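Local coordinates for protein toll (Drosophila melanogaster, PDB 4LXR) that binds the cleaved, active form of the cytokine Spätzle through its leucine-rich-repeat ectodomain and signals in embryonic dorsal-ventral patterning and antifungal immunity, at residues Pro734-Leu737 with Phe738-Asp741; Thr210-Asp213 with Phe214-Ala217; Arg405-Val408 with Ser409-Gly412; Gln572-Val575 with Leu576-Thr579. All blocks are in the same frame, centred on the assembly; numbering follows the deposited sequence.

Contact 1: Pro734-Leu737 with Phe738-Asp741; sequences PLLL and FTQD
The carbonyl oxygen of Leu736 accepts two hydrogen bonds from the next turn of its helix. Thr739 OG1 donates to Leu736 O at 2.8 Å, and Gln740 N reaches Leu736 O at 3.1 Å with an N-H...O angle of 155°. The hydroxyl can do this because chi1 of Thr739, 67°, sets OG1 between its own backbone N and carbonyl carbon; from there it meets the oxygen well to the side, at a C=O...O angle of 128°, while the amide comes in more nearly end-on. The i to i+4 ladder runs on both sides of this point, from Phe738 N to Pro734 O, from Thr739 N to Leu735 O (3.1 Å) and from Asp741 N to Leu737 O. The methyl of Thr739 turns the other way, with CG2 lying 4.0 Å from Leu735 CD1. Gln740 extends back along the exposed flank, its NE2 3.8 Å from Leu736 CG and its OE1 3.6 Å from Leu737 CD2, so its amide rests on two leucines. A valine in place of Thr739 would probably cost Leu736 O its hydroxyl donor, with the bond from Gln740 N remaining. Beyond the turn, Leu736 packs on Ile771 of helix 768-771 and Phe738 on Leu707 and Leu710 of helix 704-710, so helix 733-740, in the second C-terminal cap, lies against both helices. The chemistry is that of an amphipathic helix: Leu735, Leu736 and Phe738 face the neighbouring elements, Leu737 and Gln740 lie on the exposed flank, and a buried threonine hydroxyl is satisfied by the helix's own backbone.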
# COMPACT_ATOMS: atom_id res chain seq x y z
N PRO A 734 52.01 -56.45 -21.90
CA PRO A 734 50.96 -56.27 -20.89
C PRO A 734 50.20 -54.97 -21.04
O PRO A 734 48.98 -54.98 -20.88
CB PRO A 734 51.73 -56.27 -19.55
CG PRO A 734 53.18 -56.33 -19.91
CD PRO A 734 53.28 -56.87 -21.28
N LEU A 735 50.91 -53.88 -21.35
CA LEU A 735 50.27 -52.59 -21.56
C LEU A 735 49.34 -52.64 -22.77
O LEU A 735 48.23 -52.11 -22.73
CB LEU A 735 51.29 -51.45 -21.71
CG LEU A 735 50.74 -50.08 -22.13
CD1 LEU A 735 49.71 -49.56 -21.15
CD2 LEU A 735 51.83 -49.05 -22.35
N LEU A 736 49.78 -53.30 -23.84
CA LEU A 736 48.94 -53.41 -25.04
C LEU A 736 47.66 -54.17 -24.71
O LEU A 736 46.57 -53.71 -25.04
CB LEU A 736 49.70 -54.05 -26.22
CG LEU A 736 48.96 -54.00 -27.56
CD1 LEU A 736 48.74 -52.56 -27.99
CD2 LEU A 736 49.65 -54.81 -28.71
N LEU A 737 47.79 -55.32 -24.04
CA LEU A 737 46.61 -56.10 -23.66
C LEU A 737 45.66 -55.35 -22.68
O LEU A 737 44.45 -55.45 -22.81
CB LEU A 737 47.00 -57.47 -23.08
CG LEU A 737 47.59 -58.52 -24.04
CD1 LEU A 737 48.08 -59.75 -23.26
CD2 LEU A 737 46.60 -58.92 -25.15
N PHE A 738 46.24 -54.62 -21.73
CA PHE A 738 45.47 -53.78 -20.83
C PHE A 738 44.58 -52.81 -21.60
O PHE A 738 43.37 -52.76 -21.38
CB PHE A 738 46.40 -53.02 -19.86
CG PHE A 738 45.68 -52.01 -18.98
CD1 PHE A 738 44.97 -52.41 -17.86
CD2 PHE A 738 45.75 -50.65 -19.27
CE1 PHE A 738 44.32 -51.47 -17.05
CE2 PHE A 738 45.10 -49.70 -18.46
CZ PHE A 738 44.38 -50.12 -17.35
N THR A 739 45.18 -52.05 -22.52
CA THR A 739 44.43 -51.05 -23.27
C THR A 739 43.30 -51.67 -24.09
O THR A 739 42.20 -51.11 -24.17
CB THR A 739 45.32 -50.21 -24.21
OG1 THR A 739 45.84 -51.05 -25.26
CG2 THR A 739 46.47 -49.55 -23.43
N GLN A 740 43.57 -52.84 -24.67
CA GLN A 740 42.60 -53.53 -25.51
C GLN A 740 41.37 -53.98 -24.72
O GLN A 740 40.26 -53.98 -25.26
CB GLN A 740 43.24 -54.74 -26.23
CG GLN A 740 44.35 -54.38 -27.22
CD GLN A 740 44.98 -55.61 -27.85
OE1 GLN A 740 44.79 -56.73 -27.38
NE2 GLN A 740 45.72 -55.40 -28.93
N ASP A 741 41.55 -54.36 -23.45
CA ASP A 741 40.38 -54.76 -22.67
C ASP A 741 39.87 -53.69 -21.68
O ASP A 741 39.09 -53.99 -20.77
CB ASP A 741 40.61 -56.08 -21.94
CG ASP A 741 39.32 -56.84 -21.68
OD1 ASP A 741 38.35 -56.68 -22.46
OD2 ASP A 741 39.28 -57.62 -20.70

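Contact 2: Thr210-Asp213 with Phe214-Ala217; sequences TKHD and FEGA
Two backbone hydrogen bonds join Lys211 and His212 to Phe214 and Glu215. Phe214 N donates to Lys211 O at 3.1 Å and Glu215 N to His212 O at 3.2 Å, an i to i+3 spacing that carries the 3-10 pattern on from Asp213 N to Thr210 O. The donor in the His212 bond stands 71° out of the carbonyl plane, consistent with the tight winding. Among side-chain bonds, Asp213 OD2 takes the amide of Thr210 at 3.1 Å, approached from above the carboxylate plane; this ties the carboxylate back to the start of the turn, while OD1 forms a salt bridge with Arg187 of the preceding repeat. A looser polar contact lies on the exposed flank. His212 and Glu215 run side by side, ring and carboxylate planes 86° apart, and Glu215 OE2 meets the ring edge 3.1 Å from His212 CE1; its approach to ND1 is too poorly angled for a hydrogen bond. Apolar packing belongs to Phe214: CG is anti to its carbonyl carbon and beside the backbone N (chi1 -55°), which brings Asp213 CB over one face of the ring, offset toward the rim. The ring also packs on Met185. An alanine replacing Phe214 would probably open a gap between this turn and Met185. A type II turn from Phe214 to Ala217, with Gly216 at its positive-phi position, leads the chain out. The 3-10 turn with its buried phenylalanine is typical of the convex side of a leucine-rich repeat, here LRR 3, between strands 198-200 and 222-224.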
# COMPACT_ATOMS: atom_id res chain seq x y z
N THR A 210 -22.38 37.87 15.26
CA THR A 210 -22.69 38.14 16.66
C THR A 210 -23.93 37.35 17.06
O THR A 210 -24.65 36.80 16.20
CB THR A 210 -22.94 39.66 16.93
OG1 THR A 210 -23.94 40.16 16.03
CG2 THR A 210 -21.67 40.47 16.74
N LYS A 211 -24.16 37.29 18.37
CA LYS A 211 -25.26 36.53 18.97
C LYS A 211 -26.61 36.82 18.32
O LYS A 211 -27.36 35.91 17.99
CB LYS A 211 -25.27 36.80 20.48
CG LYS A 211 -26.55 36.48 21.21
CD LYS A 211 -26.38 36.82 22.70
CE LYS A 211 -27.71 36.81 23.44
NZ LYS A 211 -27.57 36.84 24.93
N HIS A 212 -26.89 38.10 18.10
CA HIS A 212 -28.16 38.51 17.50
C HIS A 212 -28.41 37.91 16.12
O HIS A 212 -29.56 37.82 15.68
CB HIS A 212 -28.25 40.04 17.44
CG HIS A 212 -29.58 40.56 17.00
ND1 HIS A 212 -30.72 40.43 17.77
CD2 HIS A 212 -29.97 41.20 15.87
CE1 HIS A 212 -31.74 40.98 17.14
NE2 HIS A 212 -31.31 41.45 15.98
N ASP A 213 -27.34 37.52 15.43
CA ASP A 213 -27.47 36.96 14.09
C ASP A 213 -28.31 35.67 14.10
O ASP A 213 -28.97 35.34 13.11
CB ASP A 213 -26.09 36.70 13.45
CG ASP A 213 -25.42 37.97 12.92
OD1 ASP A 213 -26.13 38.97 12.69
OD2 ASP A 213 -24.18 37.97 12.72
N PHE A 214 -28.29 34.96 15.22
CA PHE A 214 -29.00 33.68 15.29
C PHE A 214 -30.23 33.74 16.19
O PHE A 214 -30.73 32.71 16.65
CB PHE A 214 -28.06 32.56 15.73
CG PHE A 214 -26.83 32.45 14.88
CD1 PHE A 214 -26.90 31.90 13.62
CD2 PHE A 214 -25.61 32.91 15.34
CE1 PHE A 214 -25.77 31.81 12.83
CE2 PHE A 214 -24.47 32.80 14.56
CZ PHE A 214 -24.56 32.27 13.30
N GLU A 215 -30.74 34.94 16.43
CA GLU A 215 -31.96 35.09 17.21
C GLU A 215 -33.14 34.34 16.58
O GLU A 215 -33.47 34.53 15.41
CB GLU A 215 -32.31 36.57 17.38
CG GLU A 215 -33.70 36.83 17.84
CD GLU A 215 -34.03 38.30 17.82
OE1 GLU A 215 -34.74 38.74 16.89
OE2 GLU A 215 -33.56 39.03 18.73
N GLY A 216 -33.77 33.48 17.37
CA GLY A 216 -34.87 32.69 16.86
C GLY A 216 -34.47 31.35 16.25
O GLY A 216 -35.33 30.58 15.83
N ALA A 217 -33.18 31.05 16.22
CA ALA A 217 -32.71 29.84 15.53
C ALA A 217 -32.64 28.59 16.42
O ALA A 217 -31.71 27.81 16.32
CB ALA A 217 -31.36 30.10 14.87

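Contact 3: Arg405-Val408 with Ser409-Gly412; sequences RAFV and STNG
Phe407 and Thr410 form the tight, buried part of this contact. Thr410 OG1 lies in the plane of the Phe407 ring, at its edge, 3.5 Å from Phe407 CD1, and the same hydroxyl makes a weak hydrogen bond to Phe407 O at 3.3 Å. Chi1 of 48° at Thr410 allows both, since it holds OG1 back over the preceding turn. The side chains cross at a slant.

The other side is loose and wet. Val408 CG1 comes only to 3.8 Å from Ser409 OG. In place of a direct i to i+3 backbone bond, one water donates to Ala406 O at 2.8 Å and accepts from Ser409 N at 2.9 Å. A second water lies 3.0 Å from Phe407 O and 2.8 Å from Asn411 OD1, linking the backbone to an exposed amide. Water thus stands in for the Ala406-Ser409 bond after the type I turn from Arg405 to Val408, whose own closing bond is weak.

Both segments lie in the loop between strands 401-402 and 415-417, where LRR 11 gives way to LRR 12. Phe407 packs on Ile378 of strand 377-378 and on Met445 of a later loop, while Thr410 touches Phe383 and Met445.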
# COMPACT_ATOMS: atom_id res chain seq x y z
N ARG A 405 7.05 -5.17 31.11
CA ARG A 405 5.64 -5.32 31.44
C ARG A 405 4.71 -4.42 30.63
O ARG A 405 3.51 -4.32 30.95
CB ARG A 405 5.42 -5.12 32.95
CG ARG A 405 6.20 -6.12 33.80
CD ARG A 405 5.79 -6.11 35.27
NE ARG A 405 4.41 -6.55 35.48
CZ ARG A 405 4.00 -7.81 35.40
NH1 ARG A 405 4.84 -8.78 35.09
NH2 ARG A 405 2.72 -8.11 35.63
N ALA A 406 5.23 -3.81 29.57
CA ALA A 406 4.43 -2.89 28.74
C ALA A 406 3.14 -3.50 28.20
O ALA A 406 2.11 -2.83 28.14
CB ALA A 406 5.27 -2.35 27.60
N PHE A 407 3.21 -4.77 27.81
CA PHE A 407 2.10 -5.41 27.12
C PHE A 407 1.48 -6.59 27.86
O PHE A 407 0.83 -7.45 27.26
CB PHE A 407 2.51 -5.78 25.70
CG PHE A 407 2.83 -4.60 24.84
CD1 PHE A 407 1.81 -3.83 24.28
CD2 PHE A 407 4.15 -4.23 24.62
CE1 PHE A 407 2.11 -2.70 23.50
CE2 PHE A 407 4.47 -3.12 23.84
CZ PHE A 407 3.45 -2.35 23.28
N VAL A 408 1.66 -6.63 29.17
CA VAL A 408 1.07 -7.70 29.95
C VAL A 408 -0.46 -7.59 30.00
O VAL A 408 -1.13 -8.61 30.02
CB VAL A 408 1.68 -7.79 31.39
CG1 VAL A 408 1.59 -6.45 32.11
CG2 VAL A 408 0.99 -8.86 32.19
N SER A 409 -1.00 -6.37 29.95
CA SER A 409 -2.43 -6.18 30.18
C SER A 409 -3.26 -5.85 28.94
O SER A 409 -4.46 -5.59 29.04
CB SER A 409 -2.66 -5.12 31.26
OG SER A 409 -2.03 -5.51 32.48
N THR A 410 -2.62 -5.86 27.78
CA THR A 410 -3.30 -5.55 26.53
C THR A 410 -3.73 -6.82 25.79
O THR A 410 -3.33 -7.06 24.65
CB THR A 410 -2.41 -4.70 25.63
OG1 THR A 410 -1.11 -5.30 25.58
CG2 THR A 410 -2.27 -3.29 26.19
N ASN A 411 -4.55 -7.62 26.45
CA ASN A 411 -5.01 -8.91 25.92
C ASN A 411 -5.90 -8.76 24.70
O ASN A 411 -6.06 -9.70 23.92
CB ASN A 411 -5.74 -9.69 27.00
CG ASN A 411 -4.96 -9.75 28.30
OD1 ASN A 411 -3.75 -9.97 28.30
ND2 ASN A 411 -5.65 -9.53 29.42
N GLY A 412 -6.49 -7.59 24.53
CA GLY A 412 -7.35 -7.34 23.39
C GLY A 412 -6.59 -6.96 22.13
O GLY A 412 -7.17 -6.96 21.05
O HOH W 1 0.06 -3.62 29.86
O HOH W 2 -1.65 -8.97 26.70

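Contact 4: Gln572-Val575 with Leu576-Thr579; sequences QPNV and LEGT
Pro573 O is the acceptor shared by two successive amides: Leu576 N donates to it at 3.0 Å, with an N-H...O angle of 140°, and Glu577 N, 2.9 Å from Pro573 O, adds a weak bond. The Leu576 donor stands 46° above the carbonyl plane. A cis peptide bond precedes Pro573. The one side-chain bond across the contact runs from Asn574 ND2 to Glu577 OE1 at 3.2 Å. The oxygen lies close to the amide plane of Asn574, and the donor meets it nearly along its C-O bond; the two groups run alongside each other with their planes 32° apart. Glu577 gets there as a stretched chain, CG anti to the backbone N, which carries its carboxylate back beside Asn574.

Farther along, Leu576 O receives Thr579 N at 3.2 Å and closes a type II turn, in which Gly578 takes the positive phi; Thr579 OG1 adds a weak bond to the same oxygen. Packing is modest. Pro573 CD lies 4.1 Å from Leu576 CB, the two side chains pointing the same way, and Leu576 CD1 approaches Val575 CB at 4.2 Å. Leu576 also touches Thr588. Backbone bonds from Gln572 to Cys538 and from Gly578 to Cys570 fasten both ends of the bend within the first C-terminal cap, to the two cysteines of a single disulfide. The bend is thus shaped chiefly by backbone bonding, and the amide-carboxylate bond lies on exposed residues, where water probably competes for it.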
# COMPACT_ATOMS: atom_id res chain seq x y z
N GLN A 572 28.47 -12.39 -2.57
CA GLN A 572 29.85 -12.85 -2.54
C GLN A 572 29.86 -14.35 -2.80
O GLN A 572 28.86 -15.01 -2.55
CB GLN A 572 30.46 -12.56 -1.18
CG GLN A 572 31.36 -11.35 -1.13
CD GLN A 572 32.30 -11.39 0.06
OE1 GLN A 572 31.86 -11.53 1.21
NE2 GLN A 572 33.60 -11.29 -0.21
N PRO A 573 30.98 -14.89 -3.32
CA PRO A 573 32.21 -14.21 -3.74
C PRO A 573 32.04 -13.60 -5.13
O PRO A 573 30.98 -13.78 -5.74
CB PRO A 573 33.23 -15.36 -3.81
CG PRO A 573 32.41 -16.53 -4.24
CD PRO A 573 31.06 -16.35 -3.54
N ASN A 574 33.06 -12.90 -5.62
CA ASN A 574 33.00 -12.22 -6.92
C ASN A 574 32.50 -13.07 -8.09
O ASN A 574 31.78 -12.58 -8.96
CB ASN A 574 34.35 -11.61 -7.28
CG ASN A 574 34.71 -10.45 -6.37
OD1 ASN A 574 35.80 -10.41 -5.80
ND2 ASN A 574 33.79 -9.51 -6.22
N VAL A 575 32.89 -14.35 -8.11
CA VAL A 575 32.52 -15.20 -9.23
C VAL A 575 31.01 -15.40 -9.30
O VAL A 575 30.44 -15.49 -10.39
CB VAL A 575 33.17 -16.59 -9.14
CG1 VAL A 575 33.27 -17.19 -10.52
CG2 VAL A 575 34.55 -16.49 -8.50
N LEU A 576 30.37 -15.45 -8.14
CA LEU A 576 28.95 -15.79 -8.05
C LEU A 576 28.08 -14.56 -7.82
O LEU A 576 26.86 -14.64 -7.93
CB LEU A 576 28.73 -16.79 -6.92
CG LEU A 576 28.71 -18.28 -7.28
CD1 LEU A 576 29.52 -18.56 -8.53
CD2 LEU A 576 29.23 -19.08 -6.10
N GLU A 577 28.72 -13.45 -7.49
CA GLU A 577 28.02 -12.20 -7.19
C GLU A 577 27.05 -11.82 -8.30
O GLU A 577 27.44 -11.73 -9.46
CB GLU A 577 29.04 -11.09 -6.97
CG GLU A 577 28.42 -9.72 -6.74
CD GLU A 577 29.47 -8.65 -6.51
OE1 GLU A 577 30.67 -8.92 -6.72
OE2 GLU A 577 29.09 -7.53 -6.10
N GLY A 578 25.79 -11.59 -7.94
CA GLY A 578 24.79 -11.15 -8.89
C GLY A 578 23.80 -12.21 -9.34
O GLY A 578 22.76 -11.88 -9.91
N THR A 579 24.10 -13.48 -9.09
CA THR A 579 23.29 -14.57 -9.61
C THR A 579 22.27 -15.07 -8.59
O THR A 579 22.64 -15.42 -7.47
CB THR A 579 24.16 -15.74 -10.12
OG1 THR A 579 24.38 -16.68 -9.06
CG2 THR A 579 25.49 -15.23 -10.65

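In the fold
The four contacts are spread along the ectodomain, contacts 1 and 2 lying about 123 Å apart between centres and on opposite sides of the chain's centre. Contacts 2 and 3 belong to the repeats themselves, each filling a loop between successive strands with one buried phenylalanine, yet contact 2 is wound as a 3-10 turn with direct backbone bonds where contact 3 pairs one weak side-chain bond with bridging waters. Contacts 1 and 4 belong to the two C-terminal caps. Contact 1 is a true helix, half buried against neighbouring helices; contact 4 is a surface bend with no buried residue. Contacts 2 and 4 share a type II turn with glycine.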